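Long-range contact in DNR protein (Pseudomonas aeruginosa, PDB 2Z69), which probably acts as a DNA-binding transcription factor, this chain being the sensor domain of a regulator of dissimilative nitrate respiration that responds to nitric oxide: residues A53-Y58 and L111-N116. Numbering follows the deposited sequence.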
loop_
_atom_site.group_PDB
_atom_site.type_symbol
_atom_site.label_atom_id
_atom_site.label_comp_id
_atom_site.label_asym_id
_atom_site.label_seq_id
_atom_site.Cartn_x
_atom_site.Cartn_y
_atom_site.Cartn_z
ATOM N N ALA B 53 -8.752 -12.045 12.616
ATOM C CA ALA B 53 -9.218 -10.737 12.134
ATOM C C ALA B 53 -9.783 -10.901 10.746
ATOM O O ALA B 53 -9.021 -10.957 9.783
ATOM C CB ALA B 53 -8.086 -9.727 12.118
ATOM N N HIS B 54 -11.101 -11.004 10.639
ATOM C CA HIS B 54 -11.769 -11.153 9.332
ATOM C C HIS B 54 -12.638 -9.952 8.929
ATOM O O HIS B 54 -13.177 -9.937 7.841
ATOM C CB HIS B 54 -12.667 -12.410 9.315
ATOM C CG HIS B 54 -11.925 -13.692 9.497
ATOM N ND1 HIS B 54 -10.774 -13.986 8.806
ATOM C CD2 HIS B 54 -12.189 -14.772 10.270
ATOM C CE1 HIS B 54 -10.349 -15.188 9.153
ATOM N NE2 HIS B 54 -11.192 -15.688 10.036
ATOM N N ALA B 55 -12.785 -8.955 9.790
ATOM C CA ALA B 55 -13.733 -7.880 9.508
ATOM C C ALA B 55 -13.238 -6.539 10.012
ATOM O O ALA B 55 -12.445 -6.494 10.944
ATOM C CB ALA B 55 -15.065 -8.199 10.136
ATOM N N PHE B 56 -13.666 -5.452 9.375
ATOM C CA PHE B 56 -13.524 -4.125 9.971
ATOM C C PHE B 56 -14.924 -3.541 10.212
ATOM O O PHE B 56 -15.914 -4.140 9.786
ATOM C CB PHE B 56 -12.681 -3.201 9.096
ATOM C CG PHE B 56 -13.314 -2.852 7.796
ATOM C CD1 PHE B 56 -13.339 -3.779 6.740
ATOM C CD2 PHE B 56 -13.841 -1.577 7.585
ATOM C CE1 PHE B 56 -13.911 -3.456 5.518
ATOM C CE2 PHE B 56 -14.430 -1.240 6.363
ATOM C CZ PHE B 56 -14.451 -2.170 5.323
ATOM N N TYR B 57 -14.975 -2.386 10.882
ATOM C CA TYR B 57 -16.195 -1.855 11.463
ATOM C C TYR B 57 -16.444 -0.393 11.069
ATOM O O TYR B 57 -15.522 0.401 10.955
ATOM C CB TYR B 57 -16.144 -1.977 12.981
ATOM C CG TYR B 57 -16.151 -3.419 13.398
ATOM C CD1 TYR B 57 -14.983 -4.191 13.363
ATOM C CD2 TYR B 57 -17.351 -4.037 13.744
ATOM C CE1 TYR B 57 -15.025 -5.567 13.700
ATOM C CE2 TYR B 57 -17.399 -5.378 14.049
ATOM C CZ TYR B 57 -16.240 -6.126 14.055
ATOM O OH TYR B 57 -16.347 -7.475 14.395
ATOM N N TYR B 58 -17.708 -0.076 10.811
ATOM C CA TYR B 58 -18.141 1.310 10.788
ATOM C C TYR B 58 -18.983 1.556 12.041
ATOM O O TYR B 58 -19.918 0.792 12.335
ATOM C CB TYR B 58 -18.951 1.563 9.539
ATOM C CG TYR B 58 -19.514 2.949 9.432
ATOM C CD1 TYR B 58 -20.814 3.201 9.858
ATOM C CD2 TYR B 58 -18.757 3.996 8.923
ATOM C CE1 TYR B 58 -21.374 4.445 9.776
ATOM C CE2 TYR B 58 -19.320 5.291 8.812
ATOM C CZ TYR B 58 -20.634 5.482 9.253
ATOM O OH TYR B 58 -21.234 6.683 9.210
ATOM N N LEU B 111 -22.905 -0.866 15.303
ATOM C CA LEU B 111 -21.918 -0.916 14.220
ATOM C C LEU B 111 -22.389 -1.708 13.032
ATOM O O LEU B 111 -23.329 -2.495 13.158
ATOM C CB LEU B 111 -20.581 -1.513 14.698
ATOM C CG LEU B 111 -20.082 -0.968 16.037
ATOM C CD1 LEU B 111 -20.224 -2.102 17.065
ATOM C CD2 LEU B 111 -18.650 -0.563 15.959
ATOM N N PHE B 112 -21.728 -1.477 11.887
ATOM C CA PHE B 112 -21.741 -2.363 10.740
ATOM C C PHE B 112 -20.436 -3.117 10.767
ATOM O O PHE B 112 -19.392 -2.495 10.902
ATOM C CB PHE B 112 -21.779 -1.547 9.452
ATOM C CG PHE B 112 -23.125 -0.985 9.123
ATOM C CD1 PHE B 112 -23.244 0.332 8.696
ATOM C CD2 PHE B 112 -24.272 -1.777 9.212
ATOM C CE1 PHE B 112 -24.486 0.879 8.357
ATOM C CE2 PHE B 112 -25.531 -1.251 8.870
ATOM C CZ PHE B 112 -25.637 0.085 8.433
ATOM N N ARG B 113 -20.476 -4.440 10.666
ATOM C CA ARG B 113 -19.265 -5.258 10.553
ATOM C C ARG B 113 -19.118 -5.651 9.102
ATOM O O ARG B 113 -19.959 -6.395 8.581
ATOM C CB ARG B 113 -19.400 -6.543 11.358
ATOM C CG ARG B 113 -18.416 -7.640 10.962
ATOM C CD ARG B 113 -18.274 -8.763 12.038
ATOM N NE ARG B 113 -19.570 -9.333 12.337
ATOM C CZ ARG B 113 -20.135 -9.414 13.536
ATOM N NH1 ARG B 113 -19.515 -9.002 14.641
ATOM N NH2 ARG B 113 -21.335 -9.950 13.621
ATOM N N PHE B 114 -18.073 -5.173 8.438
ATOM C CA PHE B 114 -17.842 -5.530 7.043
ATOM C C PHE B 114 -16.770 -6.599 6.939
ATOM O O PHE B 114 -15.743 -6.505 7.590
ATOM C CB PHE B 114 -17.385 -4.311 6.280
ATOM C CG PHE B 114 -18.384 -3.209 6.238
ATOM C CD1 PHE B 114 -18.257 -2.106 7.059
ATOM C CD2 PHE B 114 -19.440 -3.254 5.364
ATOM C CE1 PHE B 114 -19.158 -1.072 6.998
ATOM C CE2 PHE B 114 -20.349 -2.218 5.315
ATOM C CZ PHE B 114 -20.200 -1.130 6.137
ATOM N N SER B 115 -17.005 -7.618 6.125
ATOM C CA SER B 115 -16.012 -8.639 5.832
ATOM C C SER B 115 -14.817 -8.059 5.069
ATOM O O SER B 115 -14.993 -7.318 4.079
ATOM C CB SER B 115 -16.676 -9.722 4.970
ATOM O OG SER B 115 -15.734 -10.632 4.471
ATOM N N ASN B 116 -13.611 -8.397 5.531
ATOM C CA ASN B 116 -12.384 -8.084 4.809
ATOM C C ASN B 116 -12.505 -8.627 3.403
ATOM O O ASN B 116 -12.327 -7.889 2.433
ATOM C CB ASN B 116 -11.137 -8.635 5.537
ATOM C CG ASN B 116 -10.817 -7.863 6.821
ATOM O OD1 ASN B 116 -11.460 -6.880 7.130
ATOM N ND2 ASN B 116 -9.823 -8.311 7.562
#
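Phe56 and Phe114 sit opposite one another in a hydrogen-bonded antiparallel pair, and their side chains illustrate how neighbouring strands can pack through a CH-pi contact rather than a full ring stack. With CG lodged between its own backbone N and carbonyl carbon (chi1 67°), Phe56 brings one ring face under Phe114 CB, which lies 4.0 Å from the ring centroid. The two rings, inclined by 30°, are slid so far apart that they barely overlap. Phe114 CE1 in turn meets Tyr58 CB at 3.7 Å, in the plane of the Phe114 ring, while Tyr58 and Phe112 run side by side, touching through their CD1 atoms. Helix 6-14 packs on this aromatic face through Leu13 and Leu14.

The reverse face carries Tyr57 and Arg113, pointing the same way. Arg113 CB and CG both lie against Tyr57 CE2, CB the nearer at 3.6 Å, and CD reaches Tyr57 OH at 3.3 Å. The chain bends at chi3 (56°), and the guanidinium stands almost perpendicular to the phenol ring, with Tyr57 OH at its edge, in plane; its NE forms a salt bridge with Asp36.

Paired backbone bonds join Phe56 to Phe114 and Tyr58 to Phe112. Beyond them, Asn116 N donates to His54 O at 2.8 Å, just where Ser115 N-caps helix 116-123. Strand 109-115 lies between strands 36-40 and 55-59 in one antiparallel sheet, as in the cupin-type (jelly-roll) beta barrel of cyclic nucleotide-binding domains.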